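Local coordinates for protein DNA-entry nuclease (Competence-specific nuclease) (Streptococcus agalactiae ILRI112, PDB 4QGO) that probably cleaves DNA or RNA without sequence specificity, as a beta-beta-alpha nuclease and virulence factor, at residues Ala140-Ser145 against Ile206-Ala211; Thr41-Asp46 against Arg171-Pro176. The protein carries 1 engineered substitution. One frame throughout, in Å; residues are numbered along the deposited sequence.

Contact 1. Residues Ala140-Ser145 against Ile206-Ala211; sequences AHSNQS and IPNTQA
The first turn of helix 140-144 faces the chain as it leaves strand 201-207, with the CA atoms of His141 and Gln210 5.7 Å apart, while an inverse gamma turn centred on Asn208 bends the chain past Ser142. Gln210 supplies the one strong direct hydrogen bond between the two segments: its chain, bent at chi2 (143°), carries OE1 to the backbone N of His141 at 2.9 Å. The N-H points almost straight at the oxygen (169°) but comes from above the carbonyl plane. A long amide suits this place, because its oxygen serves an N-H in the first helical turn while NE2 holds Asp102.

Small Ser142 fits close to the strand end, its CB 3.1 Å from Pro207 O and 3.8 Å from Ile206 CG2. Ser142 OG lies 3.3 Å from Asn208 OD1, a weak bond at most, and has its stronger partner in Thr139 OG1. Water 1 lies 2.8 Å from Ser142 OG and donates to Ile206 O. Asn208 OD1 has a firmer partner in Thr139 N.

The His141 ring brings CD2 to 3.9 Å from Thr209 O, edge-on, and its ND1 bonds to Tyr104 OH. Helix 140-144 directly follows strand 135-139, and Asn208 is tied to that strand through Thr137 O as well as Thr139, so the contact fastens the two-stranded sheet 108-112/135-139 to the end of strand 201-207 in the large sheet.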
ATOM      1  N   ALA A 140       1.219   3.053 -11.372  1.00  4.65           N
ATOM      2  CA  ALA A 140       1.465   1.728 -11.916  1.00  5.35           C
ATOM      3  C   ALA A 140       2.760   1.155 -11.361  1.00  5.30           C
ATOM      4  O   ALA A 140       2.807  -0.019 -11.000  1.00  7.16           O
ATOM      5  CB  ALA A 140       1.513   1.773 -13.439  1.00  6.55           C
ATOM      6  N   HIS A 141       3.808   1.980 -11.286  1.00  5.98           N
ATOM      7  CA  HIS A 141       5.072   1.510 -10.746  1.00  5.42           C
ATOM      8  C   HIS A 141       4.953   1.024  -9.307  1.00  6.02           C
ATOM      9  O   HIS A 141       5.423  -0.062  -8.968  1.00  8.47           O
ATOM     10  CB  HIS A 141       6.128   2.598 -10.780  1.00  7.23           C
ATOM     11  CG  HIS A 141       7.346   2.236 -10.002  1.00  8.29           C
ATOM     12  ND1 HIS A 141       8.266   1.313 -10.450  1.00 13.02           N
ATOM     13  CD2 HIS A 141       7.760   2.619  -8.772  1.00 10.24           C
ATOM     14  CE1 HIS A 141       9.218   1.172  -9.542  1.00 14.02           C
ATOM     15  NE2 HIS A 141       8.938   1.959  -8.518  1.00 12.71           N
ATOM     16  N   SER A 142       4.351   1.845  -8.453  1.00  5.05           N
ATOM     17  CA  SER A 142       4.327   1.493  -7.039  1.00  6.09           C
ATOM     18  C   SER A 142       3.340   0.362  -6.731  1.00  6.86           C
ATOM     19  O   SER A 142       3.526  -0.377  -5.765  1.00  8.81           O
ATOM     20  CB  SER A 142       4.118   2.728  -6.152  1.00  5.67           C
ATOM     21  OG  SER A 142       2.780   3.211  -6.207  1.00  6.55           O
ATOM     22  N   ASN A 143       2.315   0.200  -7.562  1.00  7.56           N
ATOM     23  CA  ASN A 143       1.423  -0.939  -7.456  1.00  6.43           C
ATOM     24  C   ASN A 143       2.089  -2.238  -7.910  1.00  7.76           C
ATOM     25  O   ASN A 143       2.069  -3.243  -7.199  1.00  8.12           O
ATOM     26  CB  ASN A 143       0.157  -0.684  -8.289  1.00  6.60           C
ATOM     27  CG  ASN A 143      -0.833  -1.824  -8.201  1.00  9.22           C
ATOM     28  OD1 ASN A 143      -1.521  -1.976  -7.193  1.00 18.52           O
ATOM     29  ND2 ASN A 143      -0.936  -2.613  -9.257  1.00 14.51           N
ATOM     30  N   GLN A 144       2.727  -2.194  -9.077  1.00  7.58           N
ATOM     31  CA  GLN A 144       3.101  -3.416  -9.796  1.00  7.97           C
ATOM     32  C   GLN A 144       4.475  -3.991  -9.493  1.00  9.07           C
ATOM     33  O   GLN A 144       4.694  -5.200  -9.653  1.00 11.16           O
ATOM     34  CB  GLN A 144       3.005  -3.168 -11.302  1.00  9.40           C
ATOM     35  CG  GLN A 144       1.601  -2.911 -11.769  1.00  7.18           C
ATOM     36  CD  GLN A 144       1.519  -2.546 -13.241  1.00 13.22           C
ATOM     37  OE1 GLN A 144       2.335  -2.996 -14.055  1.00 17.50           O
ATOM     38  NE2 GLN A 144       0.525  -1.741 -13.591  1.00 11.63           N
ATOM     39  N   SER A 145       5.417  -3.155  -9.084  1.00  6.97           N
ATOM     40  CA  SER A 145       6.781  -3.656  -9.032  1.00 11.11           C
ATOM     41  C   SER A 145       6.931  -4.748  -7.990  1.00  8.97           C
ATOM     42  O   SER A 145       6.644  -4.545  -6.796  1.00  9.94           O
ATOM     43  CB  SER A 145       7.799  -2.574  -8.749  1.00 13.11           C
ATOM     44  OG  SER A 145       9.078  -3.189  -8.736  1.00 17.75           O
ATOM     45  N   ILE A 206       5.849   2.869   0.706  1.00  4.26           N
ATOM     46  CA  ILE A 206       6.023   2.750  -0.737  1.00  5.55           C
ATOM     47  C   ILE A 206       5.592   4.065  -1.365  1.00  6.47           C
ATOM     48  O   ILE A 206       4.405   4.394  -1.351  1.00  5.85           O
ATOM     49  CB  ILE A 206       5.108   1.656  -1.323  1.00  4.68           C
ATOM     50  CG1 ILE A 206       5.180   0.354  -0.511  1.00  8.98           C
ATOM     51  CG2 ILE A 206       5.429   1.440  -2.806  1.00  7.49           C
ATOM     52  CD1 ILE A 206       6.508  -0.305  -0.522  1.00 10.44           C
ATOM     53  N   PRO A 207       6.547   4.843  -1.902  1.00  5.79           N
ATOM     54  CA  PRO A 207       6.134   6.136  -2.463  1.00  4.34           C
ATOM     55  C   PRO A 207       5.122   5.955  -3.602  1.00  5.12           C
ATOM     56  O   PRO A 207       5.288   5.070  -4.457  1.00  5.81           O
ATOM     57  CB  PRO A 207       7.456   6.732  -2.988  1.00  6.37           C
ATOM     58  CG  PRO A 207       8.528   6.055  -2.113  1.00  6.82           C
ATOM     59  CD  PRO A 207       8.009   4.647  -1.963  1.00  7.03           C
ATOM     60  N   ASN A 208       4.080   6.783  -3.602  1.00  5.68           N
ATOM     61  CA  ASN A 208       3.081   6.748  -4.664  1.00  5.03           C
ATOM     62  C   ASN A 208       3.541   7.632  -5.805  1.00  4.88           C
ATOM     63  O   ASN A 208       2.961   8.692  -6.091  1.00  6.46           O
ATOM     64  CB  ASN A 208       1.718   7.188  -4.146  1.00  5.77           C
ATOM     65  CG  ASN A 208       0.591   6.694  -5.023  1.00  5.69           C
ATOM     66  OD1 ASN A 208       0.798   5.835  -5.893  1.00  5.89           O
ATOM     67  ND2 ASN A 208      -0.616   7.225  -4.800  1.00  5.87           N
ATOM     68  N   THR A 209       4.608   7.171  -6.444  1.00  5.70           N
ATOM     69  CA  THR A 209       5.333   7.948  -7.437  1.00  6.31           C
ATOM     70  C   THR A 209       5.681   7.087  -8.644  1.00  7.21           C
ATOM     71  O   THR A 209       5.613   5.853  -8.596  1.00  7.14           O
ATOM     72  CB  THR A 209       6.648   8.518  -6.842  1.00  6.85           C
ATOM     73  OG1 THR A 209       7.480   7.439  -6.382  1.00  7.87           O
ATOM     74  CG2 THR A 209       6.358   9.466  -5.679  1.00  6.88           C
ATOM     75  N   GLN A 210       6.086   7.747  -9.728  1.00  7.60           N
ATOM     76  CA  GLN A 210       6.520   7.055 -10.932  1.00  4.20           C
ATOM     77  C   GLN A 210       7.583   7.960 -11.559  1.00  6.78           C
ATOM     78  O   GLN A 210       7.422   9.183 -11.572  1.00  8.97           O
ATOM     79  CB  GLN A 210       5.321   6.856 -11.869  1.00  6.41           C
ATOM     80  CG  GLN A 210       5.563   5.928 -13.073  1.00  6.38           C
ATOM     81  CD  GLN A 210       4.340   5.079 -13.419  1.00  5.82           C
ATOM     82  OE1 GLN A 210       3.632   4.585 -12.535  1.00  6.93           O
ATOM     83  NE2 GLN A 210       4.078   4.919 -14.705  1.00  7.13           N
ATOM     84  N   ALA A 211       8.669   7.374 -12.058  1.00  6.48           N
ATOM     85  CA  ALA A 211       9.835   8.172 -12.457  1.00  8.68           C
ATOM     86  C   ALA A 211       9.544   9.141 -13.603  1.00  8.98           C
ATOM     87  O   ALA A 211      10.159  10.201 -13.702  1.00 11.06           O
ATOM     88  CB  ALA A 211      11.000   7.270 -12.814  1.00  9.84           C
TER
HETATM   89  O   HOH W   1       2.217   3.635  -3.473  1.00  6.28           O

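Contact 2. Residues Thr41-Asp46 against Arg171-Pro176; sequences TNLNAD and RYRVTP. With SO4 (sulfate ion), chain C.
Leu43 sets one methyl, CD2, over two guanidinium faces: it lies 3.4 Å from Arg173 CZ and 3.7 Å from Arg171 CZ, above the centre of each group. At the edge of Arg173 are Asn42 OD1, sulfate O4 and water 2, all in its plane; Arg171 has water 3 in plane and sulfate O4 near its plane. A branched apolar residue suits this place, packing on the flat faces without competing for the N-H groups.

Arg173 NH2 gives Asn42 OD1 a nearly straight bond of 3.0 Å. The amide stands nearly perpendicular to the guanidinium (83°), and water 2 joins the same OD1 to Arg173 NH1. NH2 also forms a salt bridge with Glu192, which bonds Thr41 OG1 as well.

Strand 170-177 lies between strands 66-70 and 188-195 of the seven-stranded antiparallel sheet, and the loop between strands 33-36 and 52-54 runs past the side where Arg171 and Arg173 project. Tyr172 leaves the strand on the side away from the loop, and its side chain touches Glu157 and Val160 of helix 153-165. An ST turn at Thr41 and an Asx turn at Asn44 shape the loop.

Both arginines converge on the sulfate, probably from the crystallisation liquor: Arg173 NH1 reaches O4 at 2.8 Å, Arg171 NH2 more weakly at 3.0 Å, and Asn67 ND2 adds a third bond. CG of Arg171, anti to the backbone N (chi1 -179°), meets Asn44 O at 3.6 Å; the bend at chi2 (71°) lays the guanidinium against Leu43 CD2. Asn67 OD1 and Ala68 O hold its NH1, and water 3 links NE to Asn44 O.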
ATOM      1  N   THR A  41       8.065  -3.090  13.322  1.00  7.46           N
ATOM      2  CA  THR A  41       6.704  -2.625  13.570  1.00  7.15           C
ATOM      3  C   THR A  41       6.229  -3.168  14.910  1.00  5.60           C
ATOM      4  O   THR A  41       6.721  -4.200  15.375  1.00  7.34           O
ATOM      5  CB  THR A  41       5.740  -3.075  12.453  1.00  6.42           C
ATOM      6  OG1 THR A  41       4.391  -2.757  12.826  1.00  6.63           O
ATOM      7  CG2 THR A  41       5.863  -4.573  12.201  1.00  5.84           C
ATOM      8  N   ASN A  42       5.281  -2.467  15.528  1.00  6.43           N
ATOM      9  CA  ASN A  42       4.786  -2.907  16.824  1.00  6.71           C
ATOM     10  C   ASN A  42       3.592  -3.842  16.738  1.00  7.08           C
ATOM     11  O   ASN A  42       2.966  -4.150  17.758  1.00  8.03           O
ATOM     12  CB  ASN A  42       4.470  -1.712  17.733  1.00  8.67           C
ATOM     13  CG  ASN A  42       3.340  -0.842  17.208  1.00  8.84           C
ATOM     14  OD1 ASN A  42       2.561  -1.249  16.342  1.00  9.56           O
ATOM     15  ND2 ASN A  42       3.241   0.369  17.741  1.00 12.46           N
ATOM     16  N   LEU A  43       3.264  -4.276  15.521  1.00  7.40           N
ATOM     17  CA  LEU A  43       2.155  -5.207  15.326  1.00  6.23           C
ATOM     18  C   LEU A  43       2.318  -6.450  16.174  1.00  4.70           C
ATOM     19  O   LEU A  43       3.400  -7.012  16.262  1.00  9.92           O
ATOM     20  CB  LEU A  43       2.027  -5.610  13.860  1.00  4.77           C
ATOM     21  CG  LEU A  43       1.495  -4.574  12.875  1.00  8.03           C
ATOM     22  CD1 LEU A  43       1.568  -5.151  11.474  1.00  7.16           C
ATOM     23  CD2 LEU A  43       0.068  -4.197  13.236  1.00  6.78           C
ATOM     24  N   ASN A  44       1.214  -6.872  16.787  1.00  7.48           N
ATOM     25  CA  ASN A  44       1.206  -8.073  17.611  1.00  8.51           C
ATOM     26  C   ASN A  44       0.548  -9.226  16.848  1.00  6.76           C
ATOM     27  O   ASN A  44      -0.659  -9.227  16.623  1.00  8.47           O
ATOM     28  CB  ASN A  44       0.489  -7.806  18.933  1.00 10.25           C
ATOM     29  CG  ASN A  44       0.526  -9.001  19.868  1.00 11.58           C
ATOM     30  OD1 ASN A  44       1.196  -9.993  19.590  1.00 11.38           O
ATOM     31  ND2 ASN A  44      -0.166  -8.891  21.002  1.00 16.88           N
ATOM     32  N   ALA A  45       1.365 -10.184  16.416  1.00  6.81           N
ATOM     33  CA  ALA A  45       0.865 -11.360  15.707  1.00  7.78           C
ATOM     34  C   ALA A  45       0.583 -12.512  16.654  1.00 10.71           C
ATOM     35  O   ALA A  45       0.047 -13.532  16.246  1.00 10.51           O
ATOM     36  CB  ALA A  45       1.859 -11.796  14.637  1.00  8.31           C
ATOM     37  N   ASP A  46       0.942 -12.347  17.923  1.00 10.95           N
ATOM     38  CA  ASP A  46       0.772 -13.422  18.898  1.00 12.31           C
ATOM     39  C   ASP A  46      -0.558 -13.258  19.625  1.00 10.15           C
ATOM     40  O   ASP A  46      -0.613 -13.077  20.850  1.00 14.37           O
ATOM     41  CB  ASP A  46       1.949 -13.434  19.876  1.00 14.83           C
ATOM     42  CG  ASP A  46       1.939 -14.641  20.782  1.00 29.65           C
ATOM     43  OD1 ASP A  46       1.221 -15.614  20.463  1.00 19.94           O
ATOM     44  OD2 ASP A  46       2.651 -14.614  21.808  1.00 29.42           O
ATOM     45  N   ARG A 171       0.149 -10.786  10.967  1.00  5.05           N
ATOM     46  CA  ARG A 171      -0.563  -9.564  11.323  1.00  6.17           C
ATOM     47  C   ARG A 171      -0.089  -8.470  10.353  1.00  5.05           C
ATOM     48  O   ARG A 171       1.097  -8.337  10.100  1.00  5.35           O
ATOM     49  CB  ARG A 171      -0.267  -9.206  12.782  1.00  6.68           C
ATOM     50  CG  ARG A 171      -0.958  -7.963  13.299  1.00  5.39           C
ATOM     51  CD  ARG A 171      -2.480  -8.136  13.494  1.00  6.14           C
ATOM     52  NE  ARG A 171      -2.983  -6.918  14.117  1.00  5.64           N
ATOM     53  CZ  ARG A 171      -3.294  -5.806  13.459  1.00  7.08           C
ATOM     54  NH1 ARG A 171      -3.228  -5.766  12.130  1.00  7.11           N
ATOM     55  NH2 ARG A 171      -3.688  -4.732  14.125  1.00  6.83           N
ATOM     56  N   TYR A 172      -1.031  -7.712   9.792  1.00  3.32           N
ATOM     57  CA  TYR A 172      -0.769  -6.857   8.627  1.00  4.55           C
ATOM     58  C   TYR A 172      -1.537  -5.554   8.778  1.00  5.38           C
ATOM     59  O   TYR A 172      -2.705  -5.558   9.180  1.00  5.49           O
ATOM     60  CB  TYR A 172      -1.259  -7.603   7.378  1.00  4.69           C
ATOM     61  CG  TYR A 172      -0.885  -7.066   6.002  1.00  4.13           C
ATOM     62  CD1 TYR A 172       0.413  -6.668   5.701  1.00  5.49           C
ATOM     63  CD2 TYR A 172      -1.826  -7.045   4.975  1.00  5.05           C
ATOM     64  CE1 TYR A 172       0.744  -6.213   4.421  1.00  5.42           C
ATOM     65  CE2 TYR A 172      -1.499  -6.603   3.701  1.00  6.35           C
ATOM     66  CZ  TYR A 172      -0.217  -6.198   3.428  1.00  5.47           C
ATOM     67  OH  TYR A 172       0.121  -5.756   2.158  1.00  6.77           O
ATOM     68  N   ARG A 173      -0.883  -4.437   8.470  1.00  3.43           N
ATOM     69  CA  ARG A 173      -1.513  -3.127   8.563  1.00  3.48           C
ATOM     70  C   ARG A 173      -1.061  -2.271   7.392  1.00  3.74           C
ATOM     71  O   ARG A 173       0.135  -2.113   7.160  1.00  5.53           O
ATOM     72  CB  ARG A 173      -1.187  -2.446   9.900  1.00  6.74           C
ATOM     73  CG  ARG A 173      -1.863  -1.080  10.117  1.00  5.22           C
ATOM     74  CD  ARG A 173      -1.801  -0.651  11.592  1.00  7.26           C
ATOM     75  NE  ARG A 173      -0.430  -0.558  12.103  1.00  8.37           N
ATOM     76  CZ  ARG A 173      -0.076  -0.774  13.369  1.00  7.97           C
ATOM     77  NH1 ARG A 173      -0.986  -1.106  14.289  1.00  9.07           N
ATOM     78  NH2 ARG A 173       1.200  -0.667  13.725  1.00  8.97           N
ATOM     79  N   VAL A 174      -2.030  -1.749   6.644  1.00  4.62           N
ATOM     80  CA  VAL A 174      -1.752  -0.935   5.467  1.00  4.45           C
ATOM     81  C   VAL A 174      -2.452   0.411   5.611  1.00  4.58           C
ATOM     82  O   VAL A 174      -3.671   0.477   5.800  1.00  6.47           O
ATOM     83  CB  VAL A 174      -2.236  -1.633   4.190  1.00  4.75           C
ATOM     84  CG1 VAL A 174      -2.012  -0.736   2.983  1.00  6.33           C
ATOM     85  CG2 VAL A 174      -1.515  -2.979   4.003  1.00  5.70           C
ATOM     86  N   THR A 175      -1.674   1.486   5.547  1.00  4.45           N
ATOM     87  CA  THR A 175      -2.209   2.816   5.803  1.00  5.76           C
ATOM     88  C   THR A 175      -1.803   3.760   4.685  1.00  6.42           C
ATOM     89  O   THR A 175      -0.622   4.051   4.521  1.00  5.83           O
ATOM     90  CB  THR A 175      -1.681   3.381   7.126  1.00  5.93           C
ATOM     91  OG1 THR A 175      -1.882   2.421   8.184  1.00  7.45           O
ATOM     92  CG2 THR A 175      -2.399   4.679   7.489  1.00  8.36           C
ATOM     93  N   PRO A 176      -2.775   4.241   3.903  1.00  5.13           N
ATOM     94  CA  PRO A 176      -2.459   5.316   2.951  1.00  5.40           C
ATOM     95  C   PRO A 176      -2.010   6.558   3.714  1.00  6.86           C
ATOM     96  O   PRO A 176      -2.668   6.950   4.694  1.00  7.69           O
ATOM     97  CB  PRO A 176      -3.797   5.578   2.251  1.00  7.07           C
ATOM     98  CG  PRO A 176      -4.635   4.335   2.513  1.00  6.16           C
ATOM     99  CD  PRO A 176      -4.197   3.861   3.874  1.00  5.73           C
TER
HETATM  100  S   SO4 C 301      -4.498  -0.636  14.986  0.75  5.40           S
HETATM  101  O1  SO4 C 301      -4.745   0.252  13.861  0.75  5.07           O
HETATM  102  O2  SO4 C 301      -5.759  -1.100  15.540  0.75  6.46           O
HETATM  103  O3  SO4 C 301      -3.751   0.059  16.043  0.75  8.15           O
HETATM  104  O4  SO4 C 301      -3.732  -1.794  14.550  0.75  7.72           O
HETATM  105  O   HOH W   2       0.050  -2.182  16.856  1.00 12.97           O
HETATM  106  O   HOH W   3      -3.049  -7.906  16.806  1.00  8.12           O

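Both contacts reach the large antiparallel sheet, on opposite sides of the chain's centre: their centres are 21 Å apart and their nearest atoms about 8 Å, without touching. Contact 1 lies at the end of strand 201-207 and contact 2 on strand 170-177, with strand 188-195 between them. Contact 1 is the one associated with the beta-beta-alpha region, which strands 108-112 and 135-139 probably form with helix 153-165. A bound sulfate about 5 Å from the His141 side chain may mark a pocket there. The sulfate of contact 2 is a separate ion, far from His141, where Arg171, Arg173 and Asn67 hold it.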